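Local coordinates for protein purine nucleoside phosphorylase (Thermus thermophilus, PDB 1ODK) that probably catalyses the phosphate-dependent cleavage of purine nucleosides to free base and ribose 1-phosphate, working as a hexamer of the phosphorylase superfamily, at residues Val6-His9 / Pro10-Ala14; Ala70-Val73 / Val74-Val78; Gln118-Gly122 / Arg123-Pro127; Leu185-Leu188 / Gly189-Gly193. One frame throughout, in Å; residues are numbered along the deposited sequence.

The four contacts lie in series along the chain, each within one continuous stretch, so none closes a long loop and none nests in or crosses another. Interaction 1 turns the N-terminal loop before strand 16-20. Interaction 2 is the body of helix 67-79, and Glu76 there accepts a probable hydrogen bond from Val6 N of interaction 1. Interaction 3 ends helix 114-120, and interaction 4 ends helix 182-192. Glu75 ties three of them together, meeting Tyr119 of interaction 3 and Arg192 of interaction 4, while Tyr125 packs on Leu187 between interactions 3 and 4.

Interaction 1 (Val6-His9 / Pro10-Ala14); sequences VRAH and PGDVA
His9 and Asp12 grip each other through two hydrogen bonds, one from each backbone N-H. Asp12 N reaches His9 O at 2.6 Å, which closes the turn. In return His9 N donates to Asp12 OD2 at 2.9 Å, nearly straight at 163°, and it meets the carboxylate from above its plane, 36° out of it. A third bond belongs to the imidazole: Gly11 N points to His9 ND1 at 3.0 Å and lies in the ring plane, so ND1 acts as an acceptor for a donor two residues further on, which would help fix the ring's rotation.

Packing round the ring and the carboxylate completes the turn. With CG anti to the backbone N (chi1 178°) and beside the carbonyl carbon, the imidazole of His9 is set over the start of the proline. Pro10 CD then sits over one face, 3.3 Å from the ring centroid but displaced toward the rim, a CH-pi contact. Ala8 CB lies 3.7 Å from Asp12 OD2, the same oxygen that accepts from His9 N.

Around the turn, Tyr40 of strand 37-41 packs on Ala8, Asp12 and Val13, and Asp12 O is hydrogen-bonded to Thr50 OG1. The whole is a beta turn from His9 to Asp12, with Pro10 and Gly11 at its corners and a side-chain-to-backbone bond bridging its ends, and it leads the chain into strand 16-20.

Interaction 2 (Ala70-Val73 / Val74-Val78); sequences AAIV and VEELV
The carboxylate of Glu76 is the flat group that touches across this contact: its OE2 comes 3.7 Å from Ile72 CG2, and the two side chains lie side by side, pointing the same way. This is the i to i+4 spacing of an alpha helix, here the middle of helix 67-79. The glutamate chain runs extended beyond CG (chi2 178°), which carries the acid to its partners: OE1 takes Val6 N, while OE2 meets His5 ND1 and Tyr160 OH of the second subunit. The carboxylate of Glu75, by contrast, is bent aside at chi2 (-86°) and serves helix 182-192 and the end of helix 114-120, through a salt bridge to Arg192 and a hydrogen bond between Tyr119 OH and OE2.

Beneath these ends the backbone is regular. Val74 N bonds to Ala70 O at 2.8 Å, Glu75 N to Ala71 O at 2.9 Å, and Glu76 N to the more distant Ile72 O at 3.2 Å.

Val74 packs on Leu185 and Leu188 of helix 182-192, whereas Val73 and Leu77, side by side, touch Gln61 of strand 56-61. There Val73 CG1 meets Leu77 CD1 at 3.8 Å.

Interaction 3 (Gln118-Gly122 / Arg123-Pro127); sequences QYLEG and RPYAP
Leu120 and Tyr125 make the close-packed half of this contact. Their side chains cross at about a right angle, with Leu120 CD1 pressed to within 3.4 Å of Tyr125 CB, while the other methyl, Leu120 CD2, lies 4.0 Å from Tyr125 CG, at the root of the ring. The tyrosine CG stands anti to its own N (chi1 -169°), and the phenol is directed toward a subunit boundary: its OH is hydrogen-bonded to Tyr173 O of the third subunit, whose Tyr173 also packs on Leu120. Both residues are buried.

Between this cluster and the solvent lies the end of helix 114-120. Glu121, the first residue to leave helical geometry, takes positive phi (58°) and marks a Schellman motif; Glu121 N bonds back to Gln118 O at 3.1 Å. Overlapping it is a type I' beta turn from Leu120 to Arg123, with both central residues, Glu121 and Gly122, at positive phi. Its closing bond runs from Arg123 N to Leu120 O at 3.1 Å, the donor standing well above the carbonyl plane.

The outer side is looser. The stem of Arg123 passes over Leu120 O, with CB and CG each 3.4 Å from it, and its guanidinium then runs beside the Glu121 chain, both pointing the same way. Glu121 OE1 and Arg123 NH1 form a salt bridge at 2.8 Å, but the hydrogen bond within it is weak, the carboxylate and guanidinium planes stand 59° apart, and the place of NH1 is less sure.

Interaction 4 (Leu185-Leu188 / Gly189-Gly193); sequences LFLL and GRMRG
From Leu185 to Arg192 the backbone keeps alpha-helical bonding, Gly189 N reaching Leu185 O at 2.8 Å and Met191 N reaching Leu187 O at 2.9 Å in the carbonyl plane, until Gly193, at positive phi, ends helix 182-192 as the C-prime residue of a Schellman motif.

Met191 is the apolar centre of the contact. Its thioether sulfur is carried out on an extended chi2 (176°) and comes across Leu187, with SD 3.7 Å from CG of that leucine. The same sulfur stands 4.1 Å from Leu188 CD2, so one atom touches two neighbouring leucines. Leu188 and Arg192 lie side by side and point the same way; Leu188 CD2 is 4.1 Å from Arg192 NE, lying obliquely to the guanidinium, whose NH1 forms a salt bridge with Glu75 of helix 67-79. Tyr119 of helix 114-120 packs on Leu187, Leu188 and Met191, and Tyr173 of the third subunit on Leu187 and Met191.

On the polar side the carbonyl of Phe186 and the side chain of Arg190 share a water. Phe186 O accepts the long backbone bond from Arg190 N at 3.3 Å and a second from the water at 2.6 Å, which accepts from Arg190 NH1 at 3.0 Å. The arginine chain, bent at chi2 and chi3, leads away from the carbonyl, the water bridging the gap, and has further partners in Pro129 O and in Gln107 OE1 of the third subunit. Two arginines in the last turn would probably suit the negative end of the helix dipole; Arg192 is paired with a carboxylate, whereas Arg190 is bound by neutral oxygens.

Interaction 1 (Val6-His9 / Pro10-Ala14)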
loop_
_atom_site.group_PDB
_atom_site.type_symbol
_atom_site.label_atom_id
_atom_site.label_comp_id
_atom_site.label_asym_id
_atom_site.label_seq_id
_atom_site.Cartn_x
_atom_site.Cartn_y
_atom_site.Cartn_z
ATOM N N VAL B 6 13.116 -27.199 -15.125
ATOM C CA VAL B 6 13.001 -27.761 -16.464
ATOM C C VAL B 6 14.402 -28.284 -16.764
ATOM O O VAL B 6 15.264 -27.550 -17.248
ATOM C CB VAL B 6 12.603 -26.688 -17.502
ATOM C CG1 VAL B 6 12.483 -27.320 -18.887
ATOM C CG2 VAL B 6 11.278 -26.041 -17.100
ATOM N N ARG B 7 14.623 -29.560 -16.455
ATOM C CA ARG B 7 15.926 -30.188 -16.641
ATOM C C ARG B 7 16.234 -30.637 -18.059
ATOM O O ARG B 7 16.318 -31.829 -18.351
ATOM C CB ARG B 7 16.064 -31.357 -15.664
ATOM C CG ARG B 7 15.994 -30.894 -14.215
ATOM C CD ARG B 7 16.081 -32.029 -13.224
ATOM N NE ARG B 7 16.094 -31.517 -11.857
ATOM C CZ ARG B 7 16.137 -32.279 -10.770
ATOM N NH1 ARG B 7 16.170 -33.600 -10.882
ATOM N NH2 ARG B 7 16.148 -31.718 -9.567
ATOM N N ALA B 8 16.417 -29.660 -18.937
ATOM C CA ALA B 8 16.726 -29.922 -20.331
ATOM C C ALA B 8 18.059 -29.266 -20.657
ATOM O O ALA B 8 18.672 -28.628 -19.804
ATOM C CB ALA B 8 15.635 -29.344 -21.217
ATOM N N HIS B 9 18.508 -29.441 -21.894
ATOM C CA HIS B 9 19.750 -28.835 -22.348
ATOM C C HIS B 9 19.388 -27.854 -23.458
ATOM O O HIS B 9 18.499 -28.127 -24.262
ATOM C CB HIS B 9 20.705 -29.900 -22.885
ATOM C CG HIS B 9 21.993 -29.341 -23.405
ATOM N ND1 HIS B 9 22.051 -28.501 -24.498
ATOM C CD2 HIS B 9 23.266 -29.484 -22.970
ATOM C CE1 HIS B 9 23.306 -28.152 -24.713
ATOM N NE2 HIS B 9 24.065 -28.733 -23.801
ATOM N N PRO B 10 20.068 -26.695 -23.514
ATOM C CA PRO B 10 19.789 -25.686 -24.541
ATOM C C PRO B 10 19.375 -26.229 -25.912
ATOM O O PRO B 10 18.439 -25.712 -26.525
ATOM C CB PRO B 10 21.083 -24.887 -24.582
ATOM C CG PRO B 10 21.459 -24.847 -23.127
ATOM C CD PRO B 10 21.204 -26.279 -22.667
ATOM N N GLY B 11 20.052 -27.272 -26.386
ATOM C CA GLY B 11 19.713 -27.837 -27.684
ATOM C C GLY B 11 18.325 -28.456 -27.777
ATOM O O GLY B 11 17.778 -28.603 -28.869
ATOM N N ASP B 12 17.749 -28.814 -26.635
ATOM C CA ASP B 12 16.424 -29.434 -26.596
ATOM C C ASP B 12 15.250 -28.505 -26.894
ATOM O O ASP B 12 14.236 -28.941 -27.434
ATOM C CB ASP B 12 16.162 -30.061 -25.225
ATOM C CG ASP B 12 17.084 -31.212 -24.919
ATOM O OD1 ASP B 12 17.443 -31.954 -25.857
ATOM O OD2 ASP B 12 17.434 -31.384 -23.730
ATOM N N VAL B 13 15.384 -27.236 -26.525
ATOM C CA VAL B 13 14.306 -26.265 -26.697
ATOM C C VAL B 13 14.416 -25.390 -27.939
ATOM O O VAL B 13 15.472 -24.835 -28.228
ATOM C CB VAL B 13 14.218 -25.355 -25.448
ATOM C CG1 VAL B 13 13.080 -24.354 -25.598
ATOM C CG2 VAL B 13 14.033 -26.223 -24.196
ATOM N N ALA B 14 13.309 -25.259 -28.663
ATOM C CA ALA B 14 13.278 -24.446 -29.874
ATOM C C ALA B 14 13.111 -22.972 -29.524
ATOM O O ALA B 14 12.780 -22.625 -28.391
ATOM C CB ALA B 14 12.130 -24.893 -30.776
#

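Interaction 2 (Ala70-Val73 / Val74-Val78)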
loop_
_atom_site.group_PDB
_atom_site.type_symbol
_atom_site.label_atom_id
_atom_site.label_comp_id
_atom_site.label_asym_id
_atom_site.label_seq_id
_atom_site.Cartn_x
_atom_site.Cartn_y
_atom_site.Cartn_z
ATOM N N ALA B 70 4.684 -20.395 -13.493
ATOM C CA ALA B 70 4.943 -19.973 -14.865
ATOM C C ALA B 70 6.225 -19.156 -14.970
ATOM O O ALA B 70 6.959 -19.279 -15.951
ATOM C CB ALA B 70 3.759 -19.169 -15.405
ATOM N N ALA B 71 6.500 -18.331 -13.962
ATOM C CA ALA B 71 7.700 -17.496 -13.980
ATOM C C ALA B 71 8.953 -18.352 -13.931
ATOM O O ALA B 71 9.925 -18.083 -14.636
ATOM C CB ALA B 71 7.688 -16.504 -12.807
ATOM N N ILE B 72 8.930 -19.384 -13.095
ATOM C CA ILE B 72 10.069 -20.285 -12.986
ATOM C C ILE B 72 10.328 -20.957 -14.335
ATOM O O ILE B 72 11.473 -21.070 -14.773
ATOM C CB ILE B 72 9.805 -21.378 -11.931
ATOM C CG1 ILE B 72 10.018 -20.801 -10.529
ATOM C CG2 ILE B 72 10.702 -22.598 -12.191
ATOM C CD1 ILE B 72 9.540 -21.720 -9.413
ATOM N N VAL B 73 9.256 -21.406 -14.985
ATOM C CA VAL B 73 9.375 -22.083 -16.274
ATOM C C VAL B 73 9.846 -21.132 -17.373
ATOM O O VAL B 73 10.711 -21.484 -18.179
ATOM C CB VAL B 73 8.030 -22.740 -16.678
ATOM C CG1 VAL B 73 8.132 -23.340 -18.086
ATOM C CG2 VAL B 73 7.674 -23.829 -15.682
ATOM N N VAL B 74 9.292 -19.926 -17.396
ATOM C CA VAL B 74 9.679 -18.929 -18.392
ATOM C C VAL B 74 11.150 -18.527 -18.219
ATOM O O VAL B 74 11.905 -18.496 -19.190
ATOM C CB VAL B 74 8.770 -17.671 -18.297
ATOM C CG1 VAL B 74 9.304 -16.556 -19.184
ATOM C CG2 VAL B 74 7.352 -18.028 -18.719
ATOM N N GLU B 75 11.559 -18.225 -16.987
ATOM C CA GLU B 75 12.945 -17.839 -16.719
ATOM C C GLU B 75 13.912 -18.918 -17.216
ATOM O O GLU B 75 14.934 -18.622 -17.838
ATOM C CB GLU B 75 13.158 -17.618 -15.212
ATOM C CG GLU B 75 12.472 -16.368 -14.651
ATOM C CD GLU B 75 13.317 -15.106 -14.791
ATOM O OE1 GLU B 75 14.080 -14.990 -15.774
ATOM O OE2 GLU B 75 13.208 -14.216 -13.920
ATOM N N GLU B 76 13.589 -20.174 -16.936
ATOM C CA GLU B 76 14.450 -21.267 -17.353
ATOM C C GLU B 76 14.393 -21.509 -18.863
ATOM O O GLU B 76 15.415 -21.810 -19.480
ATOM C CB GLU B 76 14.102 -22.525 -16.549
ATOM C CG GLU B 76 14.493 -22.368 -15.071
ATOM C CD GLU B 76 14.138 -23.563 -14.200
ATOM O OE1 GLU B 76 13.746 -24.621 -14.737
ATOM O OE2 GLU B 76 14.263 -23.440 -12.962
ATOM N N LEU B 77 13.216 -21.345 -19.460
ATOM C CA LEU B 77 13.067 -21.521 -20.904
ATOM C C LEU B 77 13.920 -20.506 -21.668
ATOM O O LEU B 77 14.513 -20.834 -22.698
ATOM C CB LEU B 77 11.600 -21.369 -21.327
ATOM C CG LEU B 77 10.687 -22.572 -21.086
ATOM C CD1 LEU B 77 9.278 -22.238 -21.550
ATOM C CD2 LEU B 77 11.220 -23.789 -21.846
ATOM N N VAL B 78 13.978 -19.276 -21.160
ATOM C CA VAL B 78 14.767 -18.229 -21.794
ATOM C C VAL B 78 16.249 -18.599 -21.734
ATOM O O VAL B 78 16.991 -18.387 -22.697
ATOM C CB VAL B 78 14.543 -16.858 -21.111
ATOM C CG1 VAL B 78 15.575 -15.846 -21.605
ATOM C CG2 VAL B 78 13.143 -16.355 -21.422
#

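Interaction 3 (Gln118-Gly122 / Arg123-Pro127)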
loop_
_atom_site.group_PDB
_atom_site.type_symbol
_atom_site.label_atom_id
_atom_site.label_comp_id
_atom_site.label_asym_id
_atom_site.label_seq_id
_atom_site.Cartn_x
_atom_site.Cartn_y
_atom_site.Cartn_z
ATOM N N GLN B 118 6.422 -8.874 -6.867
ATOM C CA GLN B 118 7.752 -9.078 -6.299
ATOM C C GLN B 118 8.836 -8.583 -7.254
ATOM O O GLN B 118 9.752 -7.874 -6.840
ATOM C CB GLN B 118 7.978 -10.560 -5.972
ATOM C CG GLN B 118 9.159 -10.803 -5.044
ATOM C CD GLN B 118 9.339 -12.266 -4.688
ATOM O OE1 GLN B 118 8.365 -12.999 -4.500
ATOM N NE2 GLN B 118 10.592 -12.697 -4.576
ATOM N N TYR B 119 8.736 -8.953 -8.530
ATOM C CA TYR B 119 9.717 -8.515 -9.525
ATOM C C TYR B 119 9.742 -6.986 -9.626
ATOM O O TYR B 119 10.805 -6.380 -9.772
ATOM C CB TYR B 119 9.384 -9.082 -10.912
ATOM C CG TYR B 119 9.867 -10.493 -11.176
ATOM C CD1 TYR B 119 8.961 -11.546 -11.347
ATOM C CD2 TYR B 119 11.228 -10.764 -11.326
ATOM C CE1 TYR B 119 9.406 -12.834 -11.670
ATOM C CE2 TYR B 119 11.681 -12.044 -11.648
ATOM C CZ TYR B 119 10.769 -13.070 -11.824
ATOM O OH TYR B 119 11.222 -14.315 -12.194
ATOM N N LEU B 120 8.561 -6.378 -9.548
ATOM C CA LEU B 120 8.411 -4.926 -9.657
ATOM C C LEU B 120 8.582 -4.185 -8.336
ATOM O O LEU B 120 8.542 -2.953 -8.305
ATOM C CB LEU B 120 7.032 -4.591 -10.231
ATOM C CG LEU B 120 6.725 -4.976 -11.683
ATOM C CD1 LEU B 120 5.217 -4.988 -11.884
ATOM C CD2 LEU B 120 7.402 -3.991 -12.646
ATOM N N GLU B 121 8.768 -4.932 -7.254
ATOM C CA GLU B 121 8.920 -4.333 -5.937
ATOM C C GLU B 121 7.695 -3.483 -5.606
ATOM O O GLU B 121 7.814 -2.395 -5.038
ATOM C CB GLU B 121 10.190 -3.476 -5.881
ATOM C CG GLU B 121 11.454 -4.255 -6.213
ATOM C CD GLU B 121 12.732 -3.484 -5.913
ATOM O OE1 GLU B 121 12.884 -2.348 -6.410
ATOM O OE2 GLU B 121 13.589 -4.023 -5.183
ATOM N N GLY B 122 6.519 -3.983 -5.985
ATOM C CA GLY B 122 5.278 -3.284 -5.705
ATOM C C GLY B 122 4.926 -2.081 -6.566
ATOM O O GLY B 122 3.903 -1.435 -6.332
ATOM N N ARG B 123 5.751 -1.774 -7.558
ATOM C CA ARG B 123 5.479 -0.635 -8.431
ATOM C C ARG B 123 4.403 -0.922 -9.476
ATOM O O ARG B 123 4.180 -2.073 -9.858
ATOM C CB ARG B 123 6.773 -0.188 -9.113
ATOM C CG ARG B 123 7.774 0.368 -8.115
ATOM C CD ARG B 123 9.151 0.604 -8.700
ATOM N NE ARG B 123 10.024 1.221 -7.700
ATOM C CZ ARG B 123 11.232 0.770 -7.374
ATOM N NH1 ARG B 123 11.726 -0.311 -7.965
ATOM N NH2 ARG B 123 11.946 1.401 -6.452
ATOM N N PRO B 124 3.707 0.128 -9.942
ATOM C CA PRO B 124 2.654 -0.046 -10.949
ATOM C C PRO B 124 3.258 -0.549 -12.259
ATOM O O PRO B 124 4.451 -0.374 -12.505
ATOM C CB PRO B 124 2.071 1.363 -11.096
ATOM C CG PRO B 124 2.400 2.022 -9.783
ATOM C CD PRO B 124 3.792 1.534 -9.512
ATOM N N TYR B 125 2.431 -1.164 -13.095
ATOM C CA TYR B 125 2.904 -1.688 -14.372
ATOM C C TYR B 125 1.725 -2.074 -15.255
ATOM O O TYR B 125 0.613 -2.280 -14.769
ATOM C CB TYR B 125 3.789 -2.918 -14.135
ATOM C CG TYR B 125 4.541 -3.390 -15.362
ATOM C CD1 TYR B 125 5.529 -2.595 -15.943
ATOM C CD2 TYR B 125 4.275 -4.637 -15.934
ATOM C CE1 TYR B 125 6.241 -3.031 -17.065
ATOM C CE2 TYR B 125 4.982 -5.084 -17.056
ATOM C CZ TYR B 125 5.967 -4.276 -17.614
ATOM O OH TYR B 125 6.705 -4.726 -18.691
ATOM N N ALA B 126 1.976 -2.167 -16.556
ATOM C CA ALA B 126 0.950 -2.547 -17.520
ATOM C C ALA B 126 1.480 -3.737 -18.312
ATOM O O ALA B 126 2.101 -3.569 -19.353
ATOM C CB ALA B 126 0.646 -1.377 -18.458
ATOM N N PRO B 127 1.260 -4.964 -17.806
ATOM C CA PRO B 127 1.736 -6.163 -18.503
ATOM C C PRO B 127 1.105 -6.276 -19.882
ATOM O O PRO B 127 -0.116 -6.345 -19.995
ATOM C CB PRO B 127 1.290 -7.307 -17.587
ATOM C CG PRO B 127 1.230 -6.653 -16.212
ATOM C CD PRO B 127 0.613 -5.310 -16.530
#

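Interaction 4 (Leu185-Leu188 / Gly189-Gly193)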
loop_
_atom_site.group_PDB
_atom_site.type_symbol
_atom_site.label_atom_id
_atom_site.label_comp_id
_atom_site.label_asym_id
_atom_site.label_seq_id
_atom_site.Cartn_x
_atom_site.Cartn_y
_atom_site.Cartn_z
ATOM N N LEU B 185 4.293 -13.651 -17.577
ATOM C CA LEU B 185 4.902 -13.942 -18.870
ATOM C C LEU B 185 5.204 -12.627 -19.590
ATOM O O LEU B 185 6.307 -12.423 -20.098
ATOM C CB LEU B 185 3.950 -14.783 -19.719
ATOM C CG LEU B 185 4.352 -15.058 -21.170
ATOM C CD1 LEU B 185 5.604 -15.934 -21.218
ATOM C CD2 LEU B 185 3.182 -15.738 -21.879
ATOM N N PHE B 186 4.215 -11.739 -19.620
ATOM C CA PHE B 186 4.363 -10.449 -20.289
ATOM C C PHE B 186 5.499 -9.639 -19.670
ATOM O O PHE B 186 6.336 -9.089 -20.384
ATOM C CB PHE B 186 3.044 -9.662 -20.219
ATOM C CG PHE B 186 1.935 -10.242 -21.069
ATOM C CD1 PHE B 186 0.630 -9.773 -20.946
ATOM C CD2 PHE B 186 2.198 -11.249 -22.000
ATOM C CE1 PHE B 186 -0.401 -10.296 -21.733
ATOM C CE2 PHE B 186 1.180 -11.779 -22.792
ATOM C CZ PHE B 186 -0.122 -11.302 -22.657
ATOM N N LEU B 187 5.521 -9.568 -18.341
ATOM C CA LEU B 187 6.567 -8.836 -17.634
ATOM C C LEU B 187 7.938 -9.409 -17.969
ATOM O O LEU B 187 8.864 -8.674 -18.326
ATOM C CB LEU B 187 6.343 -8.913 -16.117
ATOM C CG LEU B 187 7.451 -8.293 -15.256
ATOM C CD1 LEU B 187 7.549 -6.809 -15.565
ATOM C CD2 LEU B 187 7.163 -8.519 -13.773
ATOM N N LEU B 188 8.072 -10.727 -17.851
ATOM C CA LEU B 188 9.349 -11.368 -18.134
ATOM C C LEU B 188 9.762 -11.201 -19.590
ATOM O O LEU B 188 10.954 -11.159 -19.898
ATOM C CB LEU B 188 9.292 -12.853 -17.757
ATOM C CG LEU B 188 9.296 -13.075 -16.237
ATOM C CD1 LEU B 188 9.094 -14.550 -15.919
ATOM C CD2 LEU B 188 10.617 -12.572 -15.649
ATOM N N GLY B 189 8.785 -11.105 -20.486
ATOM C CA GLY B 189 9.106 -10.914 -21.889
ATOM C C GLY B 189 9.887 -9.619 -22.057
ATOM O O GLY B 189 10.905 -9.569 -22.759
ATOM N N ARG B 190 9.420 -8.561 -21.404
ATOM C CA ARG B 190 10.108 -7.277 -21.488
ATOM C C ARG B 190 11.432 -7.285 -20.713
ATOM O O ARG B 190 12.456 -6.813 -21.212
ATOM C CB ARG B 190 9.202 -6.151 -20.974
ATOM C CG ARG B 190 8.031 -5.804 -21.901
ATOM C CD ARG B 190 8.530 -5.461 -23.304
ATOM N NE ARG B 190 7.681 -4.492 -23.992
ATOM C CZ ARG B 190 6.500 -4.768 -24.537
ATOM N NH1 ARG B 190 6.010 -6.000 -24.484
ATOM N NH2 ARG B 190 5.806 -3.806 -25.137
ATOM N N MET B 191 11.418 -7.835 -19.503
ATOM C CA MET B 191 12.629 -7.880 -18.681
ATOM C C MET B 191 13.763 -8.684 -19.311
ATOM O O MET B 191 14.934 -8.296 -19.235
ATOM C CB MET B 191 12.324 -8.490 -17.306
ATOM C CG MET B 191 11.450 -7.643 -16.384
ATOM S SD MET B 191 11.090 -8.533 -14.848
ATOM C CE MET B 191 12.689 -8.505 -14.051
ATOM N N ARG B 192 13.413 -9.809 -19.925
ATOM C CA ARG B 192 14.411 -10.686 -20.520
ATOM C C ARG B 192 14.634 -10.466 -22.008
ATOM O O ARG B 192 15.453 -11.146 -22.623
ATOM C CB ARG B 192 14.028 -12.146 -20.262
ATOM C CG ARG B 192 13.772 -12.467 -18.786
ATOM C CD ARG B 192 14.941 -12.047 -17.891
ATOM N NE ARG B 192 14.646 -12.304 -16.484
ATOM C CZ ARG B 192 15.053 -11.545 -15.474
ATOM N NH1 ARG B 192 14.721 -11.870 -14.233
ATOM N NH2 ARG B 192 15.789 -10.461 -15.697
ATOM N N GLY B 193 13.899 -9.524 -22.584
ATOM C CA GLY B 193 14.054 -9.228 -23.997
ATOM C C GLY B 193 13.613 -10.314 -24.963
ATOM O O GLY B 193 14.283 -10.562 -25.963
HETATM O O HOH W 1 6.007 -8.526 -22.941
#